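Long-range contacts in peptidoglycan N-acetylglucosamine deacetylase (Bacillus cereus, PDB 5O6Y), which removes the acetyl group from N-acetylglucosamine residues of cell-wall peptidoglycan, and also from soluble chitin substrates, using zinc as cofactor: residues L25-G30 against I170-T175; G77-S82 against R117-E122; D144-K149 against T157-G162. One frame throughout, in Å; residues are numbered along the deposited sequence.

Contact 1: residues L25-G30 against I170-T175; sequences LTFDDG and ILQHST. With 5YA (4-naphthalen-1-yl-~{N}-oxidanyl-benzamide), chain H.
Backbone bonds zip L25-D28 to I170-H173 as neighbouring parallel strands: T26 N donates to I170 O at 3.1 Å, Q172 N to T26 O, and D28 N to Q172 O at 2.9 Å. S174 N closes on D28 O at 2.7 Å, carrying the backbone pairing one step beyond H173. Among the side-chain bonds, T175 OG1 donates to D29 OD2 at 2.5 Å, using the anti lone pair of the carboxylate. With chi1 of T175 at -50°, its hydroxyl lies beside the backbone N, and the threonine runs along the flank of D29. The apolar contact is L25 CD2 against I170 CD1, 3.9 Å apart. On the same face, the F27 ring accompanies the Q172 amide with their planes 35° apart, F27 CE1 lying 3.2 Å from Q172 OE1; a water bridges T26 O and Q172 OE1 and sits over one face of the phenyl ring. On the pocket face, the L171 and D28 side chains cross at about a right angle. L171 CD1 also lies over one face of the H173 imidazole, toward its rim, while L171 CD2 touches C13 of the bound hydroxamate at 3.5 Å. ND1 of H173 is held from outside by D147 OD1. D28 OD2 stands 2.8 Å from hydroxamate O1. Adjacent strand ends thus bring the predicted proton acceptor D28 and predicted proton donor H173 to one hydroxamate, consistent with acid-base chemistry; D29, a zinc ligand of the enzyme, here meets the same group, and T175 OG1 probably positions its carboxylate.

Contact 2: residues G77-S82 against R117-E122; sequences GNHTYS and RPPYGE. With 5YA (4-naphthalen-1-yl-~{N}-oxidanyl-benzamide), chain H.
R117 meets the end of strand 75-78 through both its backbone polar groups. R117 N donates to N78 O at 3.0 Å, nearly straight (164°), and R117 O accepts from H79 ND1 at 2.8 Å. That carbonyl oxygen lies in the imidazole plane, yet the nitrogen stands 40° above the carbonyl's own plane. CG of H79 is anti to the backbone N (chi1 -158°), which carries the ring to the 117-119 backbone, where the ND1 bond to R117 O and a bond from NE2 to O2 of the bound hydroxamate, 2.7 Å long, hold its orientation. H79 is a zinc-binding histidine, and R117 O would be its second-shell partner in the metal-loaded enzyme. The amide of N78 is used at both ends: OD1 takes the T80 backbone N at 3.0 Å in an Asx turn, and ND2 binds I98 O. R117's guanidinium bends away to T26 OG1 and V139 O. T80 CG2 touches P119 CD, on the pyrrolidine ring, at 3.7 Å. The loop between strand 115-116 and helix 125-133 therefore lies against the end of strand 75-78, whose sheet neighbour is strand 51-54, while helix 91-109 packs on N78 and T80.

Contact 3: residues D144-K149 against T157-G162; sequences DTVDWK and TNNVLG. With 5YA (4-naphthalen-1-yl-~{N}-oxidanyl-benzamide), chain H.
N159, on helix 153-161, reaches the backbone of D144, where an Asx turn leads the chain out of strand 143-144. The extended chi1 of N159 (176°) carries its amide outward from the helix, and ND2 donates to D144 O. The acceptor lies close to the amide plane; the separation of 2.5 Å between N159 ND2 and D144 O is short for such a bond, and its exact length is doubtful. ND2 also donates weakly to a water that in turn donates to T145 O, a looser, indirect link to the next carbonyl. Beside it, T145 and V160 run alongside each other, with their CG2 methyls 3.6 Å apart. T145 turns its hydroxyl elsewhere, OG1 bonding to L171 O on strand 169-173, and V160 also packs on I190 of helix 187-196. D144 faces away from the helix. Its OD1 accepts from V146 N at 3.0 Å, approached from 74° above the carboxylate plane, which is the bond that makes the turn and holds the carboxylate. Beyond the turn, D147 OD2 binds S183 OG, tying this loop to helix 181-185. The pocket side of the loop is made by D144 and W148, which both meet the naphthalene of the bound hydroxamate. K149 CG rests over one face of the indole, near its rim. D144 OD2 lies over the naphthalene face, 3.2 Å from ligand atom C1, whereas W148 NE1 approaches ligand atom C2 from nearer the ring plane, at 3.4 Å.

Overall arrangement
Contact 1 lies near the centre of the chain, about 6 Å from it, and is closed by strands 22-28 and 169-173 of the main parallel sheet. Contacts 2 and 3 are both nested in the loop it closes, one after the other along the chain. Their centres lie about 11 and 12 Å from that of contact 1 but 20 Å from each other; both touch contact 1 and not each other, their nearest atoms being about 9 Å apart. All three meet the bound naphthyl hydroxamate, so one pocket is assembled from strand ends and loops at one end of the parallel strands, as in the NodB-type deacetylase fold, a distorted (beta/alpha) barrel, with zinc-binding residues at one end and naphthalene contacts at the other.

Contact 1: residues L25-G30 against I170-T175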
loop_
_atom_site.group_PDB
_atom_site.type_symbol
_atom_site.label_atom_id
_atom_site.label_comp_id
_atom_site.label_asym_id
_atom_site.label_seq_id
_atom_site.Cartn_x
_atom_site.Cartn_y
_atom_site.Cartn_z
ATOM N N LEU A 25 -7.890 0.954 0.108
ATOM C CA LEU A 25 -7.030 2.008 0.629
ATOM C C LEU A 25 -5.661 1.425 0.958
ATOM O O LEU A 25 -5.565 0.389 1.623
ATOM C CB LEU A 25 -7.644 2.643 1.878
ATOM C CG LEU A 25 -8.949 3.427 1.730
ATOM C CD1 LEU A 25 -9.564 3.715 3.096
ATOM C CD2 LEU A 25 -8.705 4.720 0.971
ATOM N N THR A 26 -4.608 2.084 0.482
ATOM C CA THR A 26 -3.238 1.686 0.773
ATOM C C THR A 26 -2.457 2.887 1.289
ATOM O O THR A 26 -2.751 4.034 0.942
ATOM C CB THR A 26 -2.532 1.095 -0.461
ATOM O OG1 THR A 26 -2.446 2.084 -1.495
ATOM C CG2 THR A 26 -3.290 -0.121 -0.984
ATOM N N PHE A 27 -1.456 2.609 2.122
ATOM C CA PHE A 27 -0.675 3.646 2.787
ATOM C C PHE A 27 0.799 3.272 2.736
ATOM O O PHE A 27 1.156 2.119 2.995
ATOM C CB PHE A 27 -1.136 3.837 4.238
ATOM C CG PHE A 27 -2.575 4.268 4.362
ATOM C CD1 PHE A 27 -2.915 5.609 4.360
ATOM C CD2 PHE A 27 -3.588 3.329 4.475
ATOM C CE1 PHE A 27 -4.236 6.006 4.472
ATOM C CE2 PHE A 27 -4.912 3.720 4.584
ATOM C CZ PHE A 27 -5.235 5.059 4.582
ATOM N N ASP A 28 1.647 4.244 2.409
ATOM C CA ASP A 28 3.052 3.998 2.123
ATOM C C ASP A 28 3.960 4.771 3.071
ATOM O O ASP A 28 3.573 5.802 3.630
ATOM C CB ASP A 28 3.389 4.385 0.680
ATOM C CG ASP A 28 2.986 3.319 -0.314
ATOM O OD1 ASP A 28 2.420 2.295 0.109
ATOM O OD2 ASP A 28 3.241 3.498 -1.519
ATOM N N ASP A 29 5.174 4.241 3.239
ATOM C CA ASP A 29 6.355 4.827 3.871
ATOM C C ASP A 29 6.376 4.650 5.384
ATOM O O ASP A 29 7.378 4.988 6.008
ATOM C CB ASP A 29 6.549 6.318 3.539
ATOM C CG ASP A 29 6.724 6.563 2.060
ATOM O OD1 ASP A 29 7.145 5.634 1.344
ATOM O OD2 ASP A 29 6.434 7.684 1.606
ATOM N N GLY A 30 5.306 4.144 5.994
ATOM C CA GLY A 30 5.281 3.941 7.415
ATOM C C GLY A 30 6.112 2.748 7.835
ATOM O O GLY A 30 6.767 2.091 7.018
ATOM N N ILE A 170 -6.215 2.948 -4.097
ATOM C CA ILE A 170 -5.923 4.346 -3.792
ATOM C C ILE A 170 -4.606 4.424 -3.036
ATOM O O ILE A 170 -4.317 3.579 -2.181
ATOM C CB ILE A 170 -7.069 4.978 -2.979
ATOM C CG1 ILE A 170 -8.417 4.639 -3.622
ATOM C CG2 ILE A 170 -6.887 6.480 -2.882
ATOM C CD1 ILE A 170 -9.618 4.998 -2.777
ATOM N N LEU A 171 -3.805 5.439 -3.343
ATOM C CA LEU A 171 -2.477 5.588 -2.762
ATOM C C LEU A 171 -2.468 6.780 -1.814
ATOM O O LEU A 171 -2.800 7.900 -2.212
ATOM C CB LEU A 171 -1.423 5.752 -3.856
ATOM C CG LEU A 171 -0.031 6.250 -3.458
ATOM C CD1 LEU A 171 0.573 5.427 -2.333
ATOM C CD2 LEU A 171 0.870 6.237 -4.670
ATOM N N GLN A 172 -2.098 6.533 -0.562
ATOM C CA GLN A 172 -1.834 7.594 0.399
ATOM C C GLN A 172 -0.520 7.295 1.112
ATOM O O GLN A 172 0.066 6.220 0.960
ATOM C CB GLN A 172 -2.984 7.752 1.400
ATOM C CG GLN A 172 -4.159 8.550 0.853
ATOM C CD GLN A 172 -5.326 8.615 1.822
ATOM O OE1 GLN A 172 -5.854 7.585 2.241
ATOM N NE2 GLN A 172 -5.735 9.828 2.180
ATOM N N HIS A 173 -0.050 8.260 1.898
ATOM C CA HIS A 173 1.249 8.142 2.545
ATOM C C HIS A 173 1.133 8.367 4.044
ATOM O O HIS A 173 0.329 9.182 4.506
ATOM C CB HIS A 173 2.260 9.136 1.956
ATOM C CG HIS A 173 2.595 8.876 0.520
ATOM N ND1 HIS A 173 1.945 9.503 -0.522
ATOM C CD2 HIS A 173 3.512 8.056 -0.048
ATOM C CE1 HIS A 173 2.448 9.081 -1.669
ATOM N NE2 HIS A 173 3.399 8.202 -1.409
ATOM N N SER A 174 1.943 7.625 4.797
ATOM C CA SER A 174 2.162 7.892 6.212
ATOM C C SER A 174 3.656 8.092 6.438
ATOM O O SER A 174 4.265 7.423 7.279
ATOM C CB SER A 174 1.615 6.755 7.077
ATOM O OG SER A 174 2.109 5.500 6.644
ATOM N N THR A 175 4.245 9.013 5.678
ATOM C CA THR A 175 5.688 9.229 5.680
ATOM C C THR A 175 6.102 10.018 6.919
ATOM O O THR A 175 5.463 11.023 7.247
ATOM C CB THR A 175 6.113 9.981 4.419
ATOM O OG1 THR A 175 5.553 9.339 3.266
ATOM C CG2 THR A 175 7.630 10.006 4.288
HETATM C C1 5YA H . 2.981 11.392 -8.186
HETATM C C2 5YA H . 3.437 10.583 -7.141
HETATM C C3 5YA H . 4.133 9.402 -7.394
HETATM C C4 5YA H . 4.369 9.001 -8.745
HETATM C C5 5YA H . 3.901 9.826 -9.812
HETATM C C6 5YA H . 3.201 11.032 -9.514
HETATM C C7 5YA H . 5.069 7.798 -9.057
HETATM C C8 5YA H . 5.283 7.444 -10.386
HETATM O O1 5YA H . 5.211 4.919 -2.865
HETATM C C9 5YA H . 4.824 8.254 -11.429
HETATM C C10 5YA H . 4.140 9.435 -11.162
HETATM C C11 5YA H . 4.593 8.565 -6.247
HETATM C C12 5YA H . 3.909 7.399 -5.965
HETATM C C13 5YA H . 4.297 6.595 -4.912
HETATM N N1 5YA H . 6.628 6.432 -2.072
HETATM C C14 5YA H . 5.366 6.955 -4.118
HETATM C C15 5YA H . 6.056 8.130 -4.385
HETATM C C16 5YA H . 5.668 8.936 -5.449
HETATM C C17 5YA H . 5.741 6.025 -2.963
HETATM O O2 5YA H . 6.971 5.581 -1.006
HETATM O O HOH W 1 -5.289 5.096 0.875
HETATM O O HOH W 2 2.454 2.814 5.537
#

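Contact 2: residues G77-S82 against R117-E122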
loop_
_atom_site.group_PDB
_atom_site.type_symbol
_atom_site.label_atom_id
_atom_site.label_comp_id
_atom_site.label_asym_id
_atom_site.label_seq_id
_atom_site.Cartn_x
_atom_site.Cartn_y
_atom_site.Cartn_z
ATOM N N GLY A 77 2.326 -4.754 3.813
ATOM C CA GLY A 77 3.019 -5.001 2.563
ATOM C C GLY A 77 4.472 -4.565 2.580
ATOM O O GLY A 77 4.872 -3.747 3.414
ATOM N N ASN A 78 5.262 -5.096 1.651
ATOM C CA ASN A 78 6.698 -4.845 1.596
ATOM C C ASN A 78 6.973 -3.651 0.686
ATOM O O ASN A 78 6.653 -3.687 -0.507
ATOM C CB ASN A 78 7.424 -6.093 1.093
ATOM C CG ASN A 78 8.925 -6.026 1.296
ATOM O OD1 ASN A 78 9.531 -4.954 1.256
ATOM N ND2 ASN A 78 9.536 -7.185 1.509
ATOM N N HIS A 79 7.576 -2.601 1.244
ATOM C CA HIS A 79 7.865 -1.374 0.509
ATOM C C HIS A 79 9.369 -1.122 0.416
ATOM O O HIS A 79 9.808 0.030 0.376
ATOM C CB HIS A 79 7.156 -0.184 1.158
ATOM C CG HIS A 79 6.952 0.980 0.236
ATOM N ND1 HIS A 79 6.791 0.836 -1.125
ATOM C CD2 HIS A 79 6.882 2.310 0.484
ATOM C CE1 HIS A 79 6.631 2.025 -1.676
ATOM N NE2 HIS A 79 6.682 2.938 -0.722
ATOM N N THR A 80 10.158 -2.201 0.366
ATOM C CA THR A 80 11.623 -2.193 0.415
ATOM C C THR A 80 12.142 -1.635 1.735
ATOM O O THR A 80 11.362 -1.206 2.592
ATOM C CB THR A 80 12.239 -1.408 -0.753
ATOM O OG1 THR A 80 12.094 -0.001 -0.525
ATOM C CG2 THR A 80 11.585 -1.789 -2.076
ATOM N N TYR A 81 13.466 -1.642 1.904
ATOM C CA TYR A 81 14.098 -1.260 3.165
ATOM C C TYR A 81 14.363 0.242 3.247
ATOM O O TYR A 81 13.877 0.912 4.163
ATOM C CB TYR A 81 15.402 -2.046 3.353
ATOM C CG TYR A 81 16.138 -1.712 4.632
ATOM C CD1 TYR A 81 15.817 -2.346 5.826
ATOM C CD2 TYR A 81 17.154 -0.763 4.647
ATOM C CE1 TYR A 81 16.484 -2.042 6.998
ATOM C CE2 TYR A 81 17.827 -0.453 5.814
ATOM C CZ TYR A 81 17.489 -1.094 6.987
ATOM O OH TYR A 81 18.157 -0.789 8.151
ATOM N N SER A 82 15.137 0.781 2.301
ATOM C CA SER A 82 15.590 2.168 2.371
ATOM C C SER A 82 15.041 3.024 1.234
ATOM O O SER A 82 15.581 4.102 0.961
ATOM C CB SER A 82 17.119 2.229 2.390
ATOM O OG SER A 82 17.673 1.629 1.232
ATOM N N ARG A 117 5.183 -3.313 -3.111
ATOM C CA ARG A 117 4.954 -2.102 -3.891
ATOM C C ARG A 117 6.301 -1.426 -4.100
ATOM O O ARG A 117 6.975 -1.071 -3.111
ATOM C CB ARG A 117 3.968 -1.149 -3.215
ATOM C CG ARG A 117 3.788 0.153 -3.985
ATOM C CD ARG A 117 2.642 0.984 -3.442
ATOM N NE ARG A 117 1.339 0.438 -3.808
ATOM C CZ ARG A 117 0.185 0.884 -3.320
ATOM N NH1 ARG A 117 0.180 1.877 -2.441
ATOM N NH2 ARG A 117 -0.959 0.333 -3.703
ATOM N N PRO A 118 6.740 -1.232 -5.339
ATOM C CA PRO A 118 8.026 -0.580 -5.574
ATOM C C PRO A 118 7.912 0.919 -5.377
ATOM O O PRO A 118 6.939 1.543 -5.829
ATOM C CB PRO A 118 8.337 -0.934 -7.035
ATOM C CG PRO A 118 6.991 -1.085 -7.663
ATOM C CD PRO A 118 6.083 -1.641 -6.593
ATOM N N PRO A 119 8.873 1.532 -4.687
ATOM C CA PRO A 119 8.848 2.990 -4.522
ATOM C C PRO A 119 8.909 3.700 -5.866
ATOM O O PRO A 119 9.587 3.255 -6.794
ATOM C CB PRO A 119 10.092 3.275 -3.672
ATOM C CG PRO A 119 10.941 2.046 -3.785
ATOM C CD PRO A 119 9.994 0.909 -3.966
ATOM N N TYR A 120 8.175 4.808 -5.961
ATOM C CA TYR A 120 7.992 5.589 -7.183
ATOM C C TYR A 120 7.365 4.780 -8.313
ATOM O O TYR A 120 7.300 5.263 -9.450
ATOM C CB TYR A 120 9.310 6.209 -7.670
ATOM C CG TYR A 120 10.241 6.666 -6.571
ATOM C CD1 TYR A 120 9.999 7.839 -5.867
ATOM C CD2 TYR A 120 11.378 5.933 -6.250
ATOM C CE1 TYR A 120 10.855 8.261 -4.865
ATOM C CE2 TYR A 120 12.239 6.347 -5.252
ATOM C CZ TYR A 120 11.974 7.511 -4.563
ATOM O OH TYR A 120 12.830 7.925 -3.568
ATOM N N GLY A 121 6.902 3.562 -8.037
ATOM C CA GLY A 121 6.369 2.701 -9.073
ATOM C C GLY A 121 7.387 2.172 -10.055
ATOM O O GLY A 121 7.001 1.583 -11.069
ATOM N N GLU A 122 8.678 2.354 -9.785
ATOM C CA GLU A 122 9.735 1.957 -10.706
ATOM C C GLU A 122 10.135 0.512 -10.435
ATOM O O GLU A 122 10.492 0.166 -9.304
ATOM C CB GLU A 122 10.946 2.878 -10.557
ATOM C CG GLU A 122 10.632 4.362 -10.661
ATOM C CD GLU A 122 10.970 4.937 -12.021
ATOM O OE1 GLU A 122 11.125 4.151 -12.982
ATOM O OE2 GLU A 122 11.087 6.177 -12.127
HETATM C C1 5YA H . 2.981 11.392 -8.186
HETATM C C2 5YA H . 3.437 10.583 -7.141
HETATM C C3 5YA H . 4.133 9.402 -7.394
HETATM C C4 5YA H . 4.369 9.001 -8.745
HETATM C C5 5YA H . 3.901 9.826 -9.812
HETATM C C6 5YA H . 3.201 11.032 -9.514
HETATM C C7 5YA H . 5.069 7.798 -9.057
HETATM C C8 5YA H . 5.283 7.444 -10.386
HETATM O O1 5YA H . 5.211 4.919 -2.865
HETATM C C9 5YA H . 4.824 8.254 -11.429
HETATM C C10 5YA H . 4.140 9.435 -11.162
HETATM C C11 5YA H . 4.593 8.565 -6.247
HETATM C C12 5YA H . 3.909 7.399 -5.965
HETATM C C13 5YA H . 4.297 6.595 -4.912
HETATM N N1 5YA H . 6.628 6.432 -2.072
HETATM C C14 5YA H . 5.366 6.955 -4.118
HETATM C C15 5YA H . 6.056 8.130 -4.385
HETATM C C16 5YA H . 5.668 8.936 -5.449
HETATM C C17 5YA H . 5.741 6.025 -2.963
HETATM O O2 5YA H . 6.971 5.581 -1.006
#

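Contact 3: residues D144-K149 against T157-G162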
loop_
_atom_site.group_PDB
_atom_site.type_symbol
_atom_site.label_atom_id
_atom_site.label_comp_id
_atom_site.label_asym_id
_atom_site.label_seq_id
_atom_site.Cartn_x
_atom_site.Cartn_y
_atom_site.Cartn_z
ATOM N N ASP A 144 -4.358 8.340 -7.436
ATOM C CA ASP A 144 -3.272 8.992 -6.718
ATOM C C ASP A 144 -3.813 10.224 -6.006
ATOM O O ASP A 144 -4.311 11.150 -6.653
ATOM C CB ASP A 144 -2.139 9.376 -7.667
ATOM C CG ASP A 144 -0.908 9.861 -6.931
ATOM O OD1 ASP A 144 -0.858 9.714 -5.692
ATOM O OD2 ASP A 144 0.006 10.394 -7.591
ATOM N N THR A 145 -3.706 10.233 -4.676
ATOM C CA THR A 145 -4.130 11.389 -3.897
ATOM C C THR A 145 -3.150 12.549 -3.990
ATOM O O THR A 145 -3.505 13.658 -3.578
ATOM C CB THR A 145 -4.312 11.007 -2.427
ATOM O OG1 THR A 145 -3.062 10.556 -1.889
ATOM C CG2 THR A 145 -5.345 9.903 -2.288
ATOM N N VAL A 146 -1.946 12.311 -4.524
ATOM C CA VAL A 146 -0.830 13.258 -4.571
ATOM C C VAL A 146 -0.756 14.036 -3.256
ATOM O O VAL A 146 -0.528 15.252 -3.233
ATOM C CB VAL A 146 -0.920 14.170 -5.822
ATOM C CG1 VAL A 146 -2.081 15.172 -5.764
ATOM C CG2 VAL A 146 0.418 14.862 -6.103
ATOM N N ASP A 147 -0.918 13.318 -2.141
ATOM C CA ASP A 147 -0.957 13.947 -0.827
ATOM C C ASP A 147 0.416 14.382 -0.334
ATOM O O ASP A 147 0.494 15.207 0.583
ATOM C CB ASP A 147 -1.596 12.999 0.192
ATOM C CG ASP A 147 -0.903 11.648 0.256
ATOM O OD1 ASP A 147 0.029 11.407 -0.542
ATOM O OD2 ASP A 147 -1.292 10.824 1.110
ATOM N N TRP A 148 1.496 13.849 -0.912
ATOM C CA TRP A 148 2.833 14.283 -0.525
ATOM C C TRP A 148 3.067 15.754 -0.838
ATOM O O TRP A 148 3.915 16.385 -0.198
ATOM C CB TRP A 148 3.890 13.426 -1.223
ATOM C CG TRP A 148 3.823 13.501 -2.716
ATOM C CD1 TRP A 148 3.114 12.682 -3.545
ATOM C CD2 TRP A 148 4.486 14.450 -3.560
ATOM N NE1 TRP A 148 3.296 13.061 -4.853
ATOM C CE2 TRP A 148 4.135 14.144 -4.889
ATOM C CE3 TRP A 148 5.344 15.528 -3.320
ATOM C CZ2 TRP A 148 4.611 14.875 -5.975
ATOM C CZ3 TRP A 148 5.815 16.256 -4.399
ATOM C CH2 TRP A 148 5.447 15.925 -5.710
ATOM N N LYS A 149 2.332 16.313 -1.802
ATOM C CA LYS A 149 2.407 17.740 -2.090
ATOM C C LYS A 149 1.874 18.604 -0.954
ATOM O O LYS A 149 1.974 19.831 -1.039
ATOM C CB LYS A 149 1.636 18.065 -3.373
ATOM C CG LYS A 149 2.390 17.793 -4.666
ATOM C CD LYS A 149 1.618 18.341 -5.859
ATOM C CE LYS A 149 2.462 18.351 -7.126
ATOM N NZ LYS A 149 2.820 16.982 -7.585
ATOM N N THR A 157 -10.247 14.907 -1.537
ATOM C CA THR A 157 -11.547 14.251 -1.622
ATOM C C THR A 157 -12.108 14.315 -3.038
ATOM O O THR A 157 -12.557 13.300 -3.584
ATOM C CB THR A 157 -12.514 14.890 -0.628
ATOM O OG1 THR A 157 -12.004 14.742 0.703
ATOM C CG2 THR A 157 -13.876 14.226 -0.718
ATOM N N ASN A 158 -12.098 15.504 -3.649
ATOM C CA ASN A 158 -12.568 15.620 -5.026
ATOM C C ASN A 158 -11.693 14.822 -5.980
ATOM O O ASN A 158 -12.189 14.282 -6.975
ATOM C CB ASN A 158 -12.609 17.089 -5.447
ATOM C CG ASN A 158 -13.416 17.947 -4.493
ATOM O OD1 ASN A 158 -14.354 17.471 -3.853
ATOM N ND2 ASN A 158 -13.052 19.220 -4.392
ATOM N N ASN A 159 -10.393 14.730 -5.688
ATOM C CA ASN A 159 -9.489 13.944 -6.519
ATOM C C ASN A 159 -9.768 12.451 -6.401
ATOM O O ASN A 159 -9.625 11.715 -7.384
ATOM C CB ASN A 159 -8.040 14.249 -6.135
ATOM C CG ASN A 159 -7.040 13.403 -6.897
ATOM O OD1 ASN A 159 -7.231 13.098 -8.074
ATOM N ND2 ASN A 159 -5.963 13.016 -6.222
ATOM N N VAL A 160 -10.165 11.985 -5.216
ATOM C CA VAL A 160 -10.442 10.565 -5.026
ATOM C C VAL A 160 -11.844 10.219 -5.509
ATOM O O VAL A 160 -12.039 9.242 -6.241
ATOM C CB VAL A 160 -10.240 10.173 -3.550
ATOM C CG1 VAL A 160 -10.778 8.774 -3.292
ATOM C CG2 VAL A 160 -8.773 10.246 -3.187
ATOM N N LEU A 161 -12.841 11.012 -5.109
ATOM C CA LEU A 161 -14.214 10.750 -5.525
ATOM C C LEU A 161 -14.415 10.944 -7.022
ATOM O O LEU A 161 -15.391 10.427 -7.575
ATOM C CB LEU A 161 -15.184 11.648 -4.753
ATOM C CG LEU A 161 -15.732 11.114 -3.427
ATOM C CD1 LEU A 161 -16.433 9.784 -3.644
ATOM C CD2 LEU A 161 -14.635 10.980 -2.378
ATOM N N GLY A 162 -13.522 11.676 -7.686
ATOM C CA GLY A 162 -13.642 11.919 -9.108
ATOM C C GLY A 162 -12.984 10.899 -10.004
ATOM O O GLY A 162 -13.251 10.887 -11.209
HETATM C C1 5YA H . 2.981 11.392 -8.186
HETATM C C2 5YA H . 3.437 10.583 -7.141
HETATM C C3 5YA H . 4.133 9.402 -7.394
HETATM C C4 5YA H . 4.369 9.001 -8.745
HETATM C C5 5YA H . 3.901 9.826 -9.812
HETATM C C6 5YA H . 3.201 11.032 -9.514
HETATM C C7 5YA H . 5.069 7.798 -9.057
HETATM C C8 5YA H . 5.283 7.444 -10.386
HETATM O O1 5YA H . 5.211 4.919 -2.865
HETATM C C9 5YA H . 4.824 8.254 -11.429
HETATM C C10 5YA H . 4.140 9.435 -11.162
HETATM C C11 5YA H . 4.593 8.565 -6.247
HETATM C C12 5YA H . 3.909 7.399 -5.965
HETATM C C13 5YA H . 4.297 6.595 -4.912
HETATM N N1 5YA H . 6.628 6.432 -2.072
HETATM C C14 5YA H . 5.366 6.955 -4.118
HETATM C C15 5YA H . 6.056 8.130 -4.385
HETATM C C16 5YA H . 5.668 8.936 -5.449
HETATM C C17 5YA H . 5.741 6.025 -2.963
HETATM O O2 5YA H . 6.971 5.581 -1.006
HETATM O O HOH W 3 -5.299 15.555 -4.661
#